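Local coordinates for DspB (Aggregatibacter actinomycetemcomitans, PDB 1YHT), which hydrolyses terminal N-acetylhexosamine linkages as a glycoside hydrolase of family 20 and releases biofilm, probably by cutting its N-acetylglucosamine polysaccharide, at residues A[85-90]-A[125-130]; A[99-104]-A[109-114]; A[220-225]-A[259-264]. All blocks are in the same frame, centred on the assembly; numbering follows the deposited sequence.

Interaction 1. Residues A[85-90]-A[125-130]; sequences PYTGKP and FKLVQK
Buried Leu127, on the helix 122-132 that follows barrel strand 110-117, brings its CD2 methyl to the CG2 methyl of Thr87 at 4.1 Å, the two side chains lying at about a right angle. Thr87 belongs to the loop between strands 82-83 and 90-91 of a small antiparallel sheet. It presents its methyl to the helix while OG1 accepts the backbone N-H of Lys89 at 3.2 Å, an ST turn that ties down the bend through Gly88. The backbone N-H groups of Tyr86 and Thr87 tie the turn to Asn84 OD1. One helical turn on, Lys130 reaches over a face of the Tyr86 ring. Its bend at chi2 (67°) sets CD over the ring centre, 3.5 Å from the centroid, a clear CH-pi contact. CE continues across the same face and meets Tyr86 CD1 at 3.4 Å. The chi4 bend only directs NZ, and the ammonium group is lifted off the face, NZ 5.1 Å from the ring centroid, so any cation-pi attraction is at most weak. The chemistry implies a contact resting on dispersion between methylenes, methyls and an aromatic face, with little help from the lysine charge.

Interaction 2. Residues A[99-104]-A[109-114]; sequences DIKAYA and IELIPE
The backbone oxygen of Ala104 accepts the N-H of Ile109 at 2.8 Å, a fairly straight bond (162° at the hydrogen) whose donor stands above the carbonyl plane. It spans the short link between the helix 94-106 and the strand 110-117. Beside it the CB of Ala104 sits 3.3 Å from the carbonyl oxygen of Ile109, so the small methyl lies against the backbone just before the strand. Two residues further along, Leu111 points at the helix and splits its two methyls between neighbouring turns. Its CD2 packs on Ala104 CB at 3.8 Å, while CD1 reaches Lys101 CG at 3.9 Å and, more loosely, Ile100 CG2. With CG anti to the carbonyl carbon (chi1 -59°), the leucine holds both methyls against the helix. Lys101 therefore contributes the root of its chain to the apolar layer; its amino group runs on to a salt bridge with Asp98 and a hydrogen bond to the Ile170 carbonyl. This is the helix-to-strand half of a beta-alpha-beta unit of the TIM barrel: the axes of 99-104 and 110-114 approach to 8.8 Å, with their directions 136° apart, closer to antiparallel than parallel. Leu50 of the adjacent parallel strand 49-53 touches Ile109 and Leu111, and the helix 32-44 adds Ile35 on Ile100 and Ile42 on Ile109.

Interaction 3. Residues A[220-225]-A[259-264]; sequences LIKNTF and LPELLA
The backbones of 220-225, a loop without regular helix or strand, and of the short helix 259-264 stay well apart, with CA atoms 8.9 Å apart between Phe225 and Leu262. Both belong to the outer part of the TIM barrel, where the loop after strand 212-216 meets a helix preceding strand 269-271. Between these two segments side chains alone make the bridge, although just before the helix the loop pairs by backbone hydrogen bonds, Leu220 with Val257 and Lys222 with Met255. Leu262 carries the junction. Its CD1 methyl touches Leu220 CD1 at 3.9 Å, the two leucines crossing at about a right angle, and its CD2 methyl turns to the Phe225 ring. Phe225 has CG placed between its backbone N and carbonyl carbon (chi1 84°), a setting that swings the ring toward the helix, while the carbonyl oxygen of Lys222 lies at the ring edge, in its plane. Toward solvent, Lys222 and Glu261 face each other without a salt bridge: NZ remains 5.0 Å from OE2. Each has another partner, Lys222 NZ the carbonyl of Asp254 and Glu261 OE1 the N-H of Ser258. Leu262 CD2 approaches the Phe225 ring obliquely, 3.8 Å from CD1.

Starting from the N terminus, the chain first enters the loop 85-90, then passes through the helix and strand of interaction 2 before the helix bearing 125-130 returns to that loop. Interaction 2 thus closes a short connection of four residues within the longer excursion that interaction 1 closes, and strand 110-117 runs on to helix 122-132 to join them. Interaction 3 comes later, in series with both, and closes a span that includes strand 233-236. Together they illustrate two loop-on-helix contacts at the periphery and one helix-on-strand contact within the barrel wall. Interactions 1 and 3 lie on opposite sides of the chain's centre, their own centres 38 Å apart.

Interaction 1. Residues A[85-90]-A[125-130]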
# COMPACT_ATOMS: atom_id res chain seq x y z
N PRO A 85 4.36 -24.46 -0.18
CA PRO A 85 3.47 -25.60 -0.34
C PRO A 85 2.33 -25.66 0.70
O PRO A 85 1.39 -26.37 0.47
CB PRO A 85 4.39 -26.81 -0.20
CG PRO A 85 5.50 -26.33 0.69
CD PRO A 85 5.71 -24.87 0.22
N TYR A 86 2.45 -24.96 1.84
CA TYR A 86 1.37 -24.98 2.83
C TYR A 86 0.24 -24.05 2.46
O TYR A 86 -0.92 -24.42 2.56
CB TYR A 86 1.84 -24.63 4.25
CG TYR A 86 0.75 -24.93 5.30
CD1 TYR A 86 0.45 -26.25 5.64
CD2 TYR A 86 0.00 -23.91 5.91
CE1 TYR A 86 -0.55 -26.57 6.57
CE2 TYR A 86 -1.00 -24.21 6.85
CZ TYR A 86 -1.27 -25.55 7.18
OH TYR A 86 -2.25 -25.92 8.11
N THR A 87 0.58 -22.84 2.04
CA THR A 87 -0.43 -21.88 1.68
C THR A 87 -0.85 -22.02 0.25
O THR A 87 -1.89 -21.53 -0.14
CB THR A 87 0.07 -20.44 1.93
OG1 THR A 87 1.14 -20.13 1.02
CG2 THR A 87 0.53 -20.30 3.33
N GLY A 88 -0.02 -22.66 -0.54
CA GLY A 88 -0.25 -22.76 -1.97
C GLY A 88 -0.09 -21.45 -2.74
O GLY A 88 -0.53 -21.34 -3.89
N LYS A 89 0.58 -20.47 -2.14
CA LYS A 89 0.67 -19.09 -2.72
C LYS A 89 2.11 -18.74 -3.02
O LYS A 89 2.98 -19.30 -2.38
CB LYS A 89 0.20 -18.08 -1.69
CG LYS A 89 -1.20 -18.19 -1.27
CD LYS A 89 -2.12 -18.18 -2.45
CE LYS A 89 -3.53 -17.83 -1.98
NZ LYS A 89 -4.51 -18.56 -2.83
N PRO A 90 2.35 -17.85 -4.01
CA PRO A 90 3.70 -17.45 -4.40
C PRO A 90 4.38 -16.43 -3.52
O PRO A 90 3.72 -15.66 -2.84
CB PRO A 90 3.50 -16.87 -5.79
CG PRO A 90 2.09 -16.31 -5.75
CD PRO A 90 1.33 -17.27 -4.92
N PHE A 125 -1.17 -13.73 9.76
CA PHE A 125 -1.79 -14.59 10.81
C PHE A 125 -1.66 -16.08 10.45
O PHE A 125 -1.30 -16.93 11.27
CB PHE A 125 -3.27 -14.26 10.96
CG PHE A 125 -3.57 -12.86 11.51
CD1 PHE A 125 -2.64 -12.15 12.23
CD2 PHE A 125 -4.82 -12.33 11.36
CE1 PHE A 125 -2.95 -10.90 12.78
CE2 PHE A 125 -5.16 -11.06 11.89
CZ PHE A 125 -4.22 -10.36 12.60
N LYS A 126 -1.98 -16.41 9.21
CA LYS A 126 -1.97 -17.79 8.81
C LYS A 126 -0.54 -18.39 8.86
O LYS A 126 -0.37 -19.52 9.27
CB LYS A 126 -2.58 -17.95 7.43
CG LYS A 126 -4.10 -17.59 7.38
CD LYS A 126 -4.89 -18.24 8.57
CE LYS A 126 -6.42 -18.23 8.41
NZ LYS A 126 -7.03 -18.98 9.60
N LEU A 127 0.48 -17.63 8.46
CA LEU A 127 1.88 -18.10 8.60
C LEU A 127 2.35 -18.26 10.06
O LEU A 127 3.08 -19.21 10.39
CB LEU A 127 2.83 -17.17 7.84
CG LEU A 127 2.70 -17.19 6.32
CD1 LEU A 127 3.40 -15.99 5.70
CD2 LEU A 127 3.22 -18.51 5.78
N VAL A 128 1.97 -17.28 10.89
CA VAL A 128 2.23 -17.33 12.34
C VAL A 128 1.56 -18.57 12.98
O VAL A 128 2.18 -19.33 13.74
CB VAL A 128 1.73 -16.09 13.05
CG1 VAL A 128 1.75 -16.31 14.60
CG2 VAL A 128 2.63 -14.87 12.68
N GLN A 129 0.29 -18.76 12.68
CA GLN A 129 -0.40 -19.94 13.15
C GLN A 129 0.32 -21.24 12.82
O GLN A 129 0.46 -22.13 13.66
CB GLN A 129 -1.82 -19.98 12.56
CG GLN A 129 -2.59 -21.27 12.96
CD GLN A 129 -4.06 -21.22 12.55
OE1 GLN A 129 -4.77 -20.26 12.87
NE2 GLN A 129 -4.49 -22.22 11.77
N LYS A 130 0.75 -21.39 11.58
CA LYS A 130 1.43 -22.63 11.13
C LYS A 130 2.77 -22.80 11.88
O LYS A 130 3.09 -23.86 12.41
CB LYS A 130 1.65 -22.56 9.62
CG LYS A 130 2.48 -23.70 8.99
CD LYS A 130 1.75 -25.02 9.06
CE LYS A 130 2.49 -26.18 8.35
NZ LYS A 130 3.87 -26.42 8.92

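Interaction 2. Residues A[99-104]-A[109-114]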
# COMPACT_ATOMS: atom_id res chain seq x y z
N ASP A 99 17.73 -8.83 -6.80
CA ASP A 99 17.73 -8.53 -8.22
C ASP A 99 16.79 -7.29 -8.54
O ASP A 99 17.20 -6.34 -9.23
CB ASP A 99 17.28 -9.78 -9.00
CG ASP A 99 17.25 -9.56 -10.54
OD1 ASP A 99 18.10 -8.83 -11.06
OD2 ASP A 99 16.35 -10.11 -11.21
N ILE A 100 15.59 -7.27 -7.97
CA ILE A 100 14.66 -6.14 -8.17
C ILE A 100 15.23 -4.85 -7.56
O ILE A 100 15.11 -3.80 -8.17
CB ILE A 100 13.27 -6.48 -7.57
CG1 ILE A 100 12.63 -7.61 -8.39
CG2 ILE A 100 12.33 -5.26 -7.53
CD1 ILE A 100 11.51 -8.35 -7.69
N LYS A 101 15.82 -4.96 -6.36
CA LYS A 101 16.38 -3.85 -5.62
C LYS A 101 17.48 -3.17 -6.40
O LYS A 101 17.48 -1.94 -6.55
CB LYS A 101 16.95 -4.33 -4.27
CG LYS A 101 15.89 -4.70 -3.23
CD LYS A 101 16.42 -5.53 -2.07
CE LYS A 101 17.73 -5.02 -1.46
NZ LYS A 101 18.33 -6.06 -0.51
N ALA A 102 18.43 -3.98 -6.90
CA ALA A 102 19.52 -3.49 -7.76
C ALA A 102 18.98 -2.75 -9.01
O ALA A 102 19.43 -1.67 -9.38
CB ALA A 102 20.48 -4.65 -8.14
N TYR A 103 17.95 -3.31 -9.61
CA TYR A 103 17.42 -2.78 -10.84
C TYR A 103 16.76 -1.42 -10.53
O TYR A 103 17.03 -0.41 -11.22
CB TYR A 103 16.45 -3.77 -11.46
CG TYR A 103 16.05 -3.40 -12.84
CD1 TYR A 103 16.88 -3.71 -13.91
CD2 TYR A 103 14.85 -2.72 -13.10
CE1 TYR A 103 16.54 -3.32 -15.23
CE2 TYR A 103 14.51 -2.35 -14.39
CZ TYR A 103 15.37 -2.63 -15.45
OH TYR A 103 15.03 -2.27 -16.75
N ALA A 104 15.94 -1.39 -9.46
CA ALA A 104 15.26 -0.14 -9.01
C ALA A 104 16.22 0.97 -8.72
O ALA A 104 16.06 2.12 -9.18
CB ALA A 104 14.43 -0.43 -7.75
N ILE A 109 14.55 4.49 -8.75
CA ILE A 109 13.21 4.21 -8.20
C ILE A 109 13.32 3.65 -6.78
O ILE A 109 13.84 2.55 -6.55
CB ILE A 109 12.39 3.24 -9.13
CG1 ILE A 109 12.37 3.79 -10.59
CG2 ILE A 109 10.98 3.06 -8.59
CD1 ILE A 109 11.94 5.20 -10.70
N GLU A 110 12.84 4.44 -5.85
CA GLU A 110 12.66 4.06 -4.47
C GLU A 110 11.61 2.95 -4.32
O GLU A 110 10.56 2.97 -4.95
CB GLU A 110 12.17 5.26 -3.65
CG GLU A 110 12.15 4.97 -2.15
CD GLU A 110 11.46 6.01 -1.31
OE1 GLU A 110 10.88 6.98 -1.82
OE2 GLU A 110 11.51 5.83 -0.09
N LEU A 111 11.93 1.96 -3.50
CA LEU A 111 10.99 0.88 -3.14
C LEU A 111 10.41 1.22 -1.77
O LEU A 111 11.15 1.43 -0.81
CB LEU A 111 11.73 -0.44 -3.09
CG LEU A 111 12.41 -0.85 -4.42
CD1 LEU A 111 13.07 -2.26 -4.34
CD2 LEU A 111 11.39 -0.86 -5.54
N ILE A 112 9.09 1.28 -1.68
CA ILE A 112 8.44 1.55 -0.42
C ILE A 112 7.66 0.28 -0.04
O ILE A 112 6.59 0.03 -0.56
CB ILE A 112 7.53 2.79 -0.48
CG1 ILE A 112 8.33 3.99 -1.00
CG2 ILE A 112 6.83 3.02 0.89
CD1 ILE A 112 7.52 5.29 -1.26
N PRO A 113 8.20 -0.50 0.91
CA PRO A 113 7.41 -1.66 1.36
C PRO A 113 6.21 -1.22 2.19
O PRO A 113 6.31 -0.24 2.93
CB PRO A 113 8.41 -2.48 2.19
CG PRO A 113 9.29 -1.40 2.87
CD PRO A 113 9.49 -0.40 1.65
N GLU A 114 5.09 -1.96 2.08
CA GLU A 114 3.91 -1.78 2.91
C GLU A 114 3.61 -3.04 3.66
O GLU A 114 3.22 -4.06 3.06
CB GLU A 114 2.63 -1.35 2.12
CG GLU A 114 1.46 -1.04 3.05
CD GLU A 114 0.13 -0.73 2.40
OE1 GLU A 114 0.06 -0.49 1.17
OE2 GLU A 114 -0.89 -0.78 3.15

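Interaction 3. Residues A[220-225]-A[259-264]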
# COMPACT_ATOMS: atom_id res chain seq x y z
N LEU A 220 -7.34 9.18 10.29
CA LEU A 220 -7.12 10.59 10.56
C LEU A 220 -8.46 11.26 10.70
O LEU A 220 -9.16 11.52 9.70
CB LEU A 220 -6.28 11.23 9.43
CG LEU A 220 -4.87 10.64 9.26
CD1 LEU A 220 -4.12 11.25 8.10
CD2 LEU A 220 -4.06 10.80 10.52
N ILE A 221 -8.84 11.50 11.96
CA ILE A 221 -10.12 12.11 12.27
C ILE A 221 -9.90 13.42 13.00
O ILE A 221 -8.85 13.65 13.57
CB ILE A 221 -11.04 11.17 13.05
CG1 ILE A 221 -10.48 10.88 14.47
CG2 ILE A 221 -11.28 9.85 12.25
CD1 ILE A 221 -11.46 10.12 15.31
N LYS A 222 -10.89 14.30 12.95
CA LYS A 222 -10.78 15.64 13.58
C LYS A 222 -10.52 15.61 15.08
O LYS A 222 -9.79 16.44 15.58
CB LYS A 222 -12.06 16.43 13.33
CG LYS A 222 -12.22 16.89 11.91
CD LYS A 222 -13.54 17.69 11.76
CE LYS A 222 -14.11 17.57 10.37
NZ LYS A 222 -15.52 18.16 10.33
N ASN A 223 -11.11 14.63 15.77
CA ASN A 223 -10.99 14.50 17.22
C ASN A 223 -9.60 14.26 17.72
O ASN A 223 -9.30 14.64 18.86
CB ASN A 223 -11.83 13.33 17.76
CG ASN A 223 -13.26 13.69 17.92
OD1 ASN A 223 -13.65 14.85 17.76
ND2 ASN A 223 -14.08 12.68 18.21
N THR A 224 -8.77 13.61 16.90
CA THR A 224 -7.48 13.06 17.36
C THR A 224 -6.26 13.33 16.44
O THR A 224 -5.15 13.09 16.84
CB THR A 224 -7.58 11.54 17.54
OG1 THR A 224 -7.93 10.91 16.30
CG2 THR A 224 -8.61 11.14 18.63
N PHE A 225 -6.47 13.77 15.21
CA PHE A 225 -5.34 13.79 14.26
C PHE A 225 -4.18 14.68 14.67
O PHE A 225 -3.08 14.44 14.27
CB PHE A 225 -5.76 14.08 12.82
CG PHE A 225 -5.91 15.53 12.50
CD1 PHE A 225 -5.06 16.12 11.56
CD2 PHE A 225 -6.89 16.30 13.11
CE1 PHE A 225 -5.21 17.48 11.22
CE2 PHE A 225 -7.05 17.65 12.78
CZ PHE A 225 -6.21 18.25 11.83
N LEU A 259 -8.23 16.28 2.85
CA LEU A 259 -6.90 16.47 2.37
C LEU A 259 -6.47 17.94 2.62
O LEU A 259 -5.39 18.17 3.15
CB LEU A 259 -6.76 16.00 0.91
CG LEU A 259 -5.38 16.19 0.28
CD1 LEU A 259 -5.04 15.11 -0.75
CD2 LEU A 259 -5.27 17.56 -0.30
N PRO A 260 -7.33 18.94 2.27
CA PRO A 260 -6.90 20.29 2.55
C PRO A 260 -6.64 20.56 4.03
O PRO A 260 -5.74 21.30 4.36
CB PRO A 260 -8.06 21.14 2.03
CG PRO A 260 -8.69 20.26 0.92
CD PRO A 260 -8.62 18.91 1.56
N GLU A 261 -7.45 19.97 4.90
CA GLU A 261 -7.24 20.13 6.34
C GLU A 261 -5.88 19.63 6.80
O GLU A 261 -5.22 20.25 7.63
CB GLU A 261 -8.37 19.49 7.11
CG GLU A 261 -9.59 20.38 7.14
CD GLU A 261 -10.88 19.66 7.45
OE1 GLU A 261 -10.94 18.41 7.50
OE2 GLU A 261 -11.88 20.36 7.65
N LEU A 262 -5.43 18.53 6.19
CA LEU A 262 -4.12 17.97 6.46
C LEU A 262 -3.03 18.90 5.96
O LEU A 262 -2.05 19.15 6.66
CB LEU A 262 -3.99 16.59 5.81
CG LEU A 262 -4.80 15.46 6.49
CD1 LEU A 262 -4.74 14.18 5.68
CD2 LEU A 262 -4.35 15.21 7.90
N LEU A 263 -3.22 19.43 4.75
CA LEU A 263 -2.24 20.37 4.16
C LEU A 263 -2.10 21.62 5.01
O LEU A 263 -0.99 22.11 5.25
CB LEU A 263 -2.69 20.77 2.76
CG LEU A 263 -2.73 19.66 1.71
CD1 LEU A 263 -3.18 20.22 0.39
CD2 LEU A 263 -1.39 18.97 1.56
N ALA A 264 -3.24 22.10 5.50
CA ALA A 264 -3.27 23.29 6.37
C ALA A 264 -2.48 23.08 7.65
O ALA A 264 -1.85 24.02 8.12
CB ALA A 264 -4.65 23.68 6.68